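Local coordinates for Plm1 (Streptomyces sp. HK803, PDB 4HXY), which probably reduces, with NADPH, the beta-keto group of the growing chain as the ketoreductase of the first polyketide synthase module in phoslactomycin biosynthesis, at residues 191-196 with 273-278. Numbering follows the deposited sequence.
Sequences LITGGT and VVHAAG. With NDP (NADPH dihydro-nicotinamide-adenine-dinucleotide phosphate), chain C.
Thr-193 and His-275 meet where two parallel strands end beside NADPH; the parallel sheet with the cofactor at the C-terminal ends of its strands is the Rossmann arrangement of short-chain dehydrogenases/reductases. Strands 191-193 and 273-275 run side by side, 8° apart in direction. Val-274 satisfies both of its backbone polar atoms here: its N donates to Leu-191 O at 2.9 Å, and its O accepts from Thr-193 N. The ladder closes with Ala-276 N bound to Thr-193 O at 3.0 Å. Beyond the backbone, the buried hydroxyl of Thr-193 gathers three partners. Its chi1 of 74° sets OG1 between the backbone N and the carbonyl carbon, turned to the neighbouring strand, where it reaches the edge of the His-275 ring near its plane, 2.7 Å from ND1. Ala-277 N donates to the same oxygen at 3.2 Å, and Ala-276 N adds a weak second bond. A valine in place of Thr-193 would probably leave His-275 ND1 and Ala-277 N without their mate and set the imidazole freer to turn. The second ring nitrogen, NE2, is bonded to Lys-300 O, so that the ring is held at both nitrogens and its rotation is fixed; Ala-304 and Leu-307 of helix 290-310 touch the His-275 side chain as well. At the end of strand 191-193, the type II turn from Ile-192 to Gly-195 brings Gly-194 CA to 3.5 Å from C4B of NADPH. The segment 273-278 holds the cofactor through its backbone: Gly-278 N makes a weak bond to O4B of the adenosine ribose, and Ala-276 O accepts from the O3D hydroxyl of the nicotinamide ribose at 3.1 Å.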
loop_
_atom_site.group_PDB
_atom_site.type_symbol
_atom_site.label_atom_id
_atom_site.label_comp_id
_atom_site.label_asym_id
_atom_site.label_seq_id
_atom_site.Cartn_x
_atom_site.Cartn_y
_atom_site.Cartn_z
ATOM N N LEU A 191 -3.401 19.489 -9.451
ATOM C CA LEU A 191 -4.223 19.288 -8.259
ATOM C C LEU A 191 -3.426 18.471 -7.245
ATOM O O LEU A 191 -3.038 17.351 -7.526
ATOM C CB LEU A 191 -5.525 18.581 -8.629
ATOM C CG LEU A 191 -6.456 18.180 -7.485
ATOM C CD1 LEU A 191 -6.962 19.448 -6.790
ATOM C CD2 LEU A 191 -7.603 17.315 -8.019
ATOM N N ILE A 192 -3.204 19.035 -6.067
ATOM C CA ILE A 192 -2.440 18.370 -5.033
ATOM C C ILE A 192 -3.370 18.116 -3.846
ATOM O O ILE A 192 -3.742 19.043 -3.127
ATOM C CB ILE A 192 -1.198 19.181 -4.618
ATOM C CG1 ILE A 192 -0.311 19.504 -5.833
ATOM C CG2 ILE A 192 -0.414 18.423 -3.537
ATOM C CD1 ILE A 192 0.846 20.478 -5.551
ATOM N N THR A 193 -3.788 16.869 -3.671
ATOM C CA THR A 193 -4.669 16.550 -2.544
ATOM C C THR A 193 -3.778 16.433 -1.312
ATOM O O THR A 193 -2.617 16.039 -1.406
ATOM C CB THR A 193 -5.491 15.257 -2.764
ATOM O OG1 THR A 193 -4.612 14.131 -2.626
ATOM C CG2 THR A 193 -6.227 15.265 -4.151
ATOM N N GLY A 194 -4.303 16.807 -0.143
ATOM C CA GLY A 194 -3.461 17.036 1.012
ATOM C C GLY A 194 -2.456 18.165 0.793
ATOM O O GLY A 194 -1.396 18.173 1.399
ATOM N N GLY A 195 -2.801 19.104 -0.081
ATOM C CA GLY A 195 -1.852 20.101 -0.592
ATOM C C GLY A 195 -1.399 21.129 0.437
ATOM O O GLY A 195 -0.348 21.718 0.276
ATOM N N THR A 196 -2.173 21.310 1.507
ATOM C CA THR A 196 -1.792 22.224 2.593
ATOM C C THR A 196 -1.063 21.493 3.724
ATOM O O THR A 196 -0.623 22.117 4.692
ATOM C CB THR A 196 -3.014 22.925 3.173
ATOM O OG1 THR A 196 -4.023 21.954 3.485
ATOM C CG2 THR A 196 -3.602 23.958 2.167
ATOM N N VAL A 273 -2.401 15.036 -11.149
ATOM C CA VAL A 273 -2.816 14.832 -9.774
ATOM C C VAL A 273 -1.642 14.315 -8.963
ATOM O O VAL A 273 -0.971 13.370 -9.370
ATOM C CB VAL A 273 -3.930 13.802 -9.687
ATOM C CG1 VAL A 273 -4.169 13.430 -8.223
ATOM C CG2 VAL A 273 -5.202 14.343 -10.338
ATOM N N VAL A 274 -1.415 14.924 -7.805
ATOM C CA VAL A 274 -0.523 14.365 -6.801
ATOM C C VAL A 274 -1.397 14.113 -5.579
ATOM O O VAL A 274 -1.981 15.043 -5.032
ATOM C CB VAL A 274 0.623 15.302 -6.424
ATOM C CG1 VAL A 274 1.488 14.640 -5.324
ATOM C CG2 VAL A 274 1.465 15.609 -7.654
ATOM N N HIS A 275 -1.532 12.850 -5.196
ATOM C CA HIS A 275 -2.464 12.477 -4.133
ATOM C C HIS A 275 -1.702 12.246 -2.841
ATOM O O HIS A 275 -1.137 11.174 -2.635
ATOM C CB HIS A 275 -3.246 11.237 -4.552
ATOM C CG HIS A 275 -4.244 10.740 -3.553
ATOM N ND1 HIS A 275 -5.217 11.549 -2.995
ATOM C CD2 HIS A 275 -4.477 9.490 -3.087
ATOM C CE1 HIS A 275 -5.974 10.819 -2.190
ATOM N NE2 HIS A 275 -5.573 9.556 -2.255
ATOM N N ALA A 276 -1.705 13.259 -1.975
ATOM C CA ALA A 276 -1.054 13.185 -0.669
ATOM C C ALA A 276 -2.040 13.239 0.500
ATOM O O ALA A 276 -1.613 13.236 1.660
ATOM C CB ALA A 276 -0.015 14.261 -0.541
ATOM N N ALA A 277 -3.338 13.240 0.224
ATOM C CA ALA A 277 -4.345 13.154 1.291
ATOM C C ALA A 277 -4.250 11.818 2.014
ATOM O O ALA A 277 -4.137 10.759 1.396
ATOM C CB ALA A 277 -5.754 13.340 0.732
ATOM N N GLY A 278 -4.358 11.866 3.333
ATOM C CA GLY A 278 -4.247 10.673 4.151
ATOM C C GLY A 278 -4.118 11.014 5.620
ATOM O O GLY A 278 -3.896 12.173 5.998
HETATM P PA NDP C . -0.067 15.681 6.685
HETATM O O1A NDP C . 0.750 16.902 6.941
HETATM O O2A NDP C . -1.007 15.213 7.755
HETATM O O5B NDP C . -0.902 15.886 5.339
HETATM C C5B NDP C . -2.050 15.102 5.087
HETATM C C4B NDP C . -3.041 15.949 4.343
HETATM O O4B NDP C . -4.188 15.191 4.019
HETATM C C3B NDP C . -3.545 17.121 5.152
HETATM O O3B NDP C . -3.438 18.296 4.324
HETATM C C2B NDP C . -4.993 16.808 5.450
HETATM O O2B NDP C . -5.629 18.066 5.542
HETATM C C1B NDP C . -5.343 15.978 4.218
HETATM N N9A NDP C . -6.536 15.146 4.312
HETATM C C8A NDP C . -6.812 14.145 5.219
HETATM N N7A NDP C . -8.039 13.646 4.959
HETATM C C5A NDP C . -8.548 14.304 3.868
HETATM C C6A NDP C . -9.734 14.208 3.157
HETATM N N6A NDP C . -10.710 13.352 3.440
HETATM N N1A NDP C . -9.925 15.069 2.091
HETATM C C2A NDP C . -8.941 15.976 1.717
HETATM N N3A NDP C . -7.766 16.085 2.415
HETATM C C4A NDP C . -7.589 15.243 3.468
HETATM O O3 NDP C . 0.872 14.421 6.332
HETATM P PN NDP C . 2.160 14.381 5.409
HETATM O O1N NDP C . 3.259 13.848 6.247
HETATM O O2N NDP C . 2.390 15.619 4.639
HETATM O O5D NDP C . 1.857 13.154 4.431
HETATM C C5D NDP C . 1.101 13.312 3.258
HETATM C C4D NDP C . 1.043 11.972 2.545
HETATM O O4D NDP C . 2.338 11.406 2.440
HETATM C C3D NDP C . 0.201 10.966 3.293
HETATM O O3D NDP C . -0.665 10.333 2.400
HETATM C C2D NDP C . 1.191 9.961 3.845
HETATM O O2D NDP C . 0.646 8.666 3.995
HETATM C C1D NDP C . 2.325 10.054 2.846
HETATM N N1N NDP C . 3.622 9.724 3.453
HETATM C C2N NDP C . 4.217 10.578 4.338
HETATM C C3N NDP C . 5.364 10.226 5.052
HETATM C C7N NDP C . 6.048 11.181 5.951
HETATM O O7N NDP C . 7.282 10.784 6.417
HETATM N N7N NDP C . 5.549 12.337 6.360
HETATM C C4N NDP C . 6.133 9.017 4.592
HETATM C C5N NDP C . 5.402 8.160 3.612
HETATM C C6N NDP C . 4.201 8.552 3.069
HETATM P P2B NDP C . -7.087 18.271 6.167
HETATM O O1X NDP C . -7.265 19.771 6.214
HETATM O O2X NDP C . -7.172 17.646 7.566
HETATM O O3X NDP C . -8.100 17.608 5.327
#